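Local coordinates for protein folylpolyglutamate synthase/dihydrofolate synthase (PDB 1O5Z) that probably catalyses the ATP- and magnesium-dependent addition of L-glutamate to dihydropteroate and to tetrahydrofolyl polyglutamates in folate biosynthesis, at residues A[361-375]-A[390-404]. Residues are numbered along the deposited sequence; the frame is centred on the assembly and turned at random.
Sequences LRKYTGIFERVIVTR and MAKKFFKNVEVIEDP. With SO4 (sulfate ion), chain E.
Strands 370-373 and 399-400 are the two parallel strands of a beta-alpha-beta unit in the Mur ligase C-terminal domain, joined through helix 384-394, with 399-400 outermost in the sheet. Glu399 brackets Ile372: its N donates to Val371 O (2.9 Å) and its O accepts from Val373 N, before Ile401 N reaches Val373 O. Past the strand, Thr374 OG1, anti to its own N (chi1 -166°), gives a short bond to Ile401 O (2.6 Å) in the carbonyl plane. On one face of the sheet Val373 CG2 wedges against Val398 CG1 (3.5 Å) and Ala391 CB of the helix, while Val371 CG2 sits over the Phe395 ring in a CH-pi contact, 4.0 Å from its centroid. Beside Ile372 and Ile401, whose side chains meet through CG2 and CG1, Arg370 runs fully extended and grips the Glu399 carboxylate side-on, NE to OE2 (2.7 Å) and NH2 to OE1 (3.0 Å), the two planes 24° apart. With an alanine in place of Arg370, the Glu399 carboxylate is likely to lose its countercharge and swing freely, and Ser410 O its NH1 donor. Backbone bonds set the register, and the ion pair ties the edge strand to its neighbour on the Ile372 face, opposite the helix.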
# COMPACT_ATOMS: atom_id res chain seq x y z
N LEU A 361 12.31 -19.47 1.09
CA LEU A 361 11.74 -20.83 1.00
C LEU A 361 11.76 -21.56 2.34
O LEU A 361 10.85 -22.32 2.69
CB LEU A 361 12.50 -21.68 -0.05
CG LEU A 361 12.32 -21.29 -1.51
CD1 LEU A 361 13.32 -21.96 -2.48
CD2 LEU A 361 10.92 -21.59 -1.92
N ARG A 362 12.81 -21.29 3.08
CA ARG A 362 13.02 -21.90 4.37
C ARG A 362 11.98 -21.54 5.39
O ARG A 362 11.76 -22.28 6.34
CB ARG A 362 14.34 -21.43 4.90
CG ARG A 362 15.54 -21.94 4.11
CD ARG A 362 16.86 -21.29 4.48
NE ARG A 362 17.62 -22.07 5.45
CZ ARG A 362 18.50 -23.00 5.12
NH1 ARG A 362 18.77 -23.29 3.85
NH2 ARG A 362 19.14 -23.66 6.06
N LYS A 363 11.33 -20.39 5.22
CA LYS A 363 10.26 -19.97 6.14
C LYS A 363 9.06 -20.92 6.05
O LYS A 363 8.35 -21.16 7.03
CB LYS A 363 9.82 -18.52 5.86
CG LYS A 363 10.94 -17.48 5.98
CD LYS A 363 11.78 -17.63 7.25
CE LYS A 363 12.87 -16.58 7.31
NZ LYS A 363 13.62 -16.58 8.57
N TYR A 364 8.90 -21.50 4.86
CA TYR A 364 7.71 -22.24 4.51
C TYR A 364 7.77 -23.73 4.74
O TYR A 364 6.82 -24.45 4.39
CB TYR A 364 7.36 -21.97 3.05
CG TYR A 364 7.04 -20.55 2.82
CD1 TYR A 364 7.62 -19.85 1.79
CD2 TYR A 364 6.17 -19.87 3.68
CE1 TYR A 364 7.35 -18.54 1.60
CE2 TYR A 364 5.89 -18.54 3.49
CZ TYR A 364 6.48 -17.88 2.43
OH TYR A 364 6.20 -16.55 2.21
N THR A 365 8.85 -24.20 5.36
CA THR A 365 8.98 -25.61 5.65
C THR A 365 7.97 -26.01 6.72
O THR A 365 7.69 -25.25 7.63
CB THR A 365 10.47 -26.01 6.04
OG1 THR A 365 10.91 -25.39 7.28
CG2 THR A 365 11.45 -25.53 4.97
N GLY A 366 7.43 -27.22 6.61
CA GLY A 366 6.60 -27.76 7.67
C GLY A 366 5.18 -27.22 7.70
O GLY A 366 4.47 -27.46 8.66
N ILE A 367 4.76 -26.50 6.66
CA ILE A 367 3.44 -25.85 6.66
C ILE A 367 2.50 -26.38 5.61
O ILE A 367 1.30 -26.50 5.84
CB ILE A 367 3.58 -24.31 6.47
CG1 ILE A 367 4.23 -23.69 7.69
CG2 ILE A 367 2.24 -23.63 6.28
CD1 ILE A 367 4.62 -22.30 7.43
N PHE A 368 3.03 -26.68 4.43
CA PHE A 368 2.18 -26.96 3.28
C PHE A 368 2.11 -28.43 3.01
O PHE A 368 3.07 -29.17 3.20
CB PHE A 368 2.69 -26.19 2.08
CG PHE A 368 2.60 -24.75 2.27
CD1 PHE A 368 1.41 -24.09 2.06
CD2 PHE A 368 3.69 -24.02 2.74
CE1 PHE A 368 1.31 -22.74 2.26
CE2 PHE A 368 3.58 -22.66 2.95
CZ PHE A 368 2.40 -22.03 2.71
N GLU A 369 0.94 -28.84 2.58
CA GLU A 369 0.70 -30.18 2.18
C GLU A 369 1.23 -30.34 0.76
O GLU A 369 1.40 -31.43 0.30
CB GLU A 369 -0.80 -30.39 2.19
CG GLU A 369 -1.26 -31.76 2.54
CD GLU A 369 -1.13 -32.00 4.00
OE1 GLU A 369 -1.16 -33.18 4.38
OE2 GLU A 369 -0.99 -30.99 4.74
N ARG A 370 1.42 -29.26 0.04
CA ARG A 370 1.73 -29.33 -1.36
C ARG A 370 2.40 -28.04 -1.77
O ARG A 370 1.95 -26.95 -1.38
CB ARG A 370 0.45 -29.52 -2.17
CG ARG A 370 0.66 -29.70 -3.65
CD ARG A 370 -0.64 -29.90 -4.38
NE ARG A 370 -0.44 -29.96 -5.83
CZ ARG A 370 -1.39 -29.74 -6.71
NH1 ARG A 370 -2.59 -29.41 -6.30
NH2 ARG A 370 -1.14 -29.81 -8.01
N VAL A 371 3.50 -28.18 -2.51
CA VAL A 371 4.31 -27.06 -2.92
C VAL A 371 4.49 -27.12 -4.43
O VAL A 371 4.88 -28.14 -5.01
CB VAL A 371 5.67 -27.00 -2.19
CG1 VAL A 371 6.52 -25.80 -2.66
CG2 VAL A 371 5.46 -26.94 -0.67
N ILE A 372 4.12 -26.01 -5.05
CA ILE A 372 4.19 -25.80 -6.46
C ILE A 372 5.02 -24.54 -6.69
O ILE A 372 4.66 -23.48 -6.24
CB ILE A 372 2.79 -25.58 -7.04
CG1 ILE A 372 1.87 -26.75 -6.70
CG2 ILE A 372 2.89 -25.32 -8.54
CD1 ILE A 372 0.43 -26.46 -7.05
N VAL A 373 6.14 -24.69 -7.39
CA VAL A 373 6.97 -23.60 -7.79
C VAL A 373 6.47 -23.24 -9.18
O VAL A 373 6.21 -24.11 -10.01
CB VAL A 373 8.46 -24.02 -7.88
CG1 VAL A 373 9.34 -22.83 -8.24
CG2 VAL A 373 8.93 -24.65 -6.55
N THR A 374 6.38 -21.95 -9.43
CA THR A 374 5.87 -21.44 -10.70
C THR A 374 6.75 -20.33 -11.19
O THR A 374 7.61 -19.87 -10.45
CB THR A 374 4.42 -20.97 -10.49
OG1 THR A 374 3.83 -20.80 -11.76
CG2 THR A 374 4.32 -19.62 -9.80
N ARG A 375 6.60 -19.92 -12.44
CA ARG A 375 7.40 -18.79 -12.94
C ARG A 375 6.74 -17.44 -12.70
O ARG A 375 5.65 -17.22 -13.16
CB ARG A 375 7.60 -18.87 -14.44
CG ARG A 375 8.34 -20.02 -14.88
CD ARG A 375 8.62 -19.93 -16.31
NE ARG A 375 9.58 -18.87 -16.57
CZ ARG A 375 10.87 -19.07 -16.74
NH1 ARG A 375 11.39 -20.29 -16.66
NH2 ARG A 375 11.66 -18.03 -16.97
N MET A 390 16.53 -25.38 -5.32
CA MET A 390 16.47 -24.89 -3.96
C MET A 390 15.25 -25.38 -3.23
O MET A 390 15.37 -25.86 -2.13
CB MET A 390 16.43 -23.38 -3.96
CG MET A 390 17.74 -22.73 -3.62
SD MET A 390 17.40 -20.95 -3.47
CE MET A 390 17.60 -20.45 -5.21
N ALA A 391 14.08 -25.22 -3.83
CA ALA A 391 12.84 -25.69 -3.24
C ALA A 391 12.95 -27.15 -2.90
O ALA A 391 12.54 -27.59 -1.82
CB ALA A 391 11.71 -25.49 -4.21
N LYS A 392 13.54 -27.90 -3.83
CA LYS A 392 13.74 -29.33 -3.64
C LYS A 392 14.71 -29.65 -2.51
O LYS A 392 14.60 -30.70 -1.88
CB LYS A 392 14.19 -29.98 -4.94
CG LYS A 392 13.04 -30.16 -5.94
CD LYS A 392 13.51 -30.58 -7.32
CE LYS A 392 12.36 -31.11 -8.16
NZ LYS A 392 12.70 -31.15 -9.63
N LYS A 393 15.65 -28.74 -2.24
CA LYS A 393 16.46 -28.76 -0.98
C LYS A 393 15.65 -28.71 0.34
O LYS A 393 16.12 -29.21 1.37
CB LYS A 393 17.44 -27.60 -0.99
CG LYS A 393 18.89 -27.99 -0.90
CD LYS A 393 19.77 -26.76 -1.06
CE LYS A 393 21.17 -26.99 -0.53
NZ LYS A 393 21.72 -25.74 0.07
N PHE A 394 14.44 -28.11 0.32
CA PHE A 394 13.53 -27.99 1.50
C PHE A 394 12.24 -28.83 1.57
O PHE A 394 11.70 -28.92 2.65
CB PHE A 394 13.09 -26.53 1.71
CG PHE A 394 14.21 -25.59 1.72
CD1 PHE A 394 14.59 -24.93 0.58
CD2 PHE A 394 14.93 -25.41 2.87
CE1 PHE A 394 15.69 -24.09 0.56
CE2 PHE A 394 16.05 -24.58 2.87
CZ PHE A 394 16.43 -23.92 1.71
N PHE A 395 11.73 -29.43 0.49
CA PHE A 395 10.42 -30.14 0.57
C PHE A 395 10.40 -31.38 -0.32
O PHE A 395 10.86 -31.32 -1.44
CB PHE A 395 9.19 -29.28 0.11
CG PHE A 395 9.24 -27.77 0.42
CD1 PHE A 395 9.80 -26.87 -0.50
CD2 PHE A 395 8.64 -27.25 1.56
CE1 PHE A 395 9.85 -25.50 -0.25
CE2 PHE A 395 8.66 -25.87 1.79
CZ PHE A 395 9.24 -25.00 0.88
N LYS A 396 9.79 -32.48 0.12
CA LYS A 396 9.69 -33.70 -0.72
C LYS A 396 8.71 -33.48 -1.86
O LYS A 396 8.80 -34.04 -2.95
CB LYS A 396 9.25 -34.91 0.12
N ASN A 397 7.75 -32.64 -1.56
CA ASN A 397 6.67 -32.28 -2.44
C ASN A 397 7.06 -31.91 -3.90
O ASN A 397 6.48 -32.42 -4.89
CB ASN A 397 5.88 -31.07 -1.80
CG ASN A 397 5.62 -31.24 -0.24
OD1 ASN A 397 5.35 -32.34 0.26
ND2 ASN A 397 5.71 -30.13 0.51
N VAL A 398 8.02 -31.00 -4.02
CA VAL A 398 7.97 -30.00 -5.12
C VAL A 398 7.40 -30.42 -6.49
O VAL A 398 7.83 -31.39 -7.09
CB VAL A 398 9.32 -29.34 -5.33
CG1 VAL A 398 9.16 -28.15 -6.26
CG2 VAL A 398 9.86 -28.91 -3.99
N GLU A 399 6.41 -29.64 -6.96
CA GLU A 399 5.96 -29.69 -8.35
C GLU A 399 6.33 -28.39 -8.99
O GLU A 399 6.49 -27.41 -8.33
CB GLU A 399 4.45 -29.87 -8.50
CG GLU A 399 3.88 -30.91 -7.57
CD GLU A 399 2.38 -30.89 -7.50
OE1 GLU A 399 1.74 -30.51 -8.51
OE2 GLU A 399 1.85 -31.26 -6.44
N VAL A 400 6.47 -28.43 -10.30
CA VAL A 400 6.73 -27.26 -11.09
C VAL A 400 5.58 -27.12 -12.01
O VAL A 400 5.34 -27.98 -12.85
CB VAL A 400 8.03 -27.38 -11.90
CG1 VAL A 400 8.34 -26.04 -12.61
CG2 VAL A 400 9.19 -27.82 -11.01
N ILE A 401 4.83 -26.03 -11.84
CA ILE A 401 3.79 -25.67 -12.80
C ILE A 401 4.11 -24.26 -13.20
O ILE A 401 3.90 -23.29 -12.44
CB ILE A 401 2.37 -25.75 -12.22
CG1 ILE A 401 2.06 -27.13 -11.64
CG2 ILE A 401 1.36 -25.43 -13.31
CD1 ILE A 401 0.68 -27.22 -11.01
N GLU A 402 4.65 -24.15 -14.40
CA GLU A 402 5.29 -22.92 -14.82
C GLU A 402 4.34 -21.73 -15.01
O GLU A 402 4.65 -20.62 -14.59
CB GLU A 402 6.14 -23.21 -16.04
CG GLU A 402 7.32 -24.05 -15.61
CD GLU A 402 8.49 -23.89 -16.56
OE1 GLU A 402 8.38 -23.05 -17.49
OE2 GLU A 402 9.53 -24.58 -16.35
N ASP A 403 3.19 -21.98 -15.62
CA ASP A 403 2.13 -21.00 -15.71
C ASP A 403 1.44 -20.89 -14.38
O ASP A 403 0.81 -21.86 -13.94
CB ASP A 403 1.09 -21.42 -16.74
CG ASP A 403 -0.12 -20.50 -16.80
OD1 ASP A 403 -0.11 -19.38 -16.23
OD2 ASP A 403 -1.16 -20.83 -17.41
N PRO A 404 1.53 -19.72 -13.73
CA PRO A 404 0.98 -19.59 -12.37
C PRO A 404 -0.54 -19.72 -12.30
O PRO A 404 -1.07 -19.95 -11.24
CB PRO A 404 1.45 -18.19 -11.93
CG PRO A 404 1.78 -17.45 -13.15
CD PRO A 404 2.23 -18.49 -14.16
S SO4 E . 15.27 -19.44 -16.81
O1 SO4 E . 14.42 -19.21 -15.63
O2 SO4 E . 14.78 -20.71 -17.36
O3 SO4 E . 16.63 -19.70 -16.34
O4 SO4 E . 15.21 -18.22 -17.65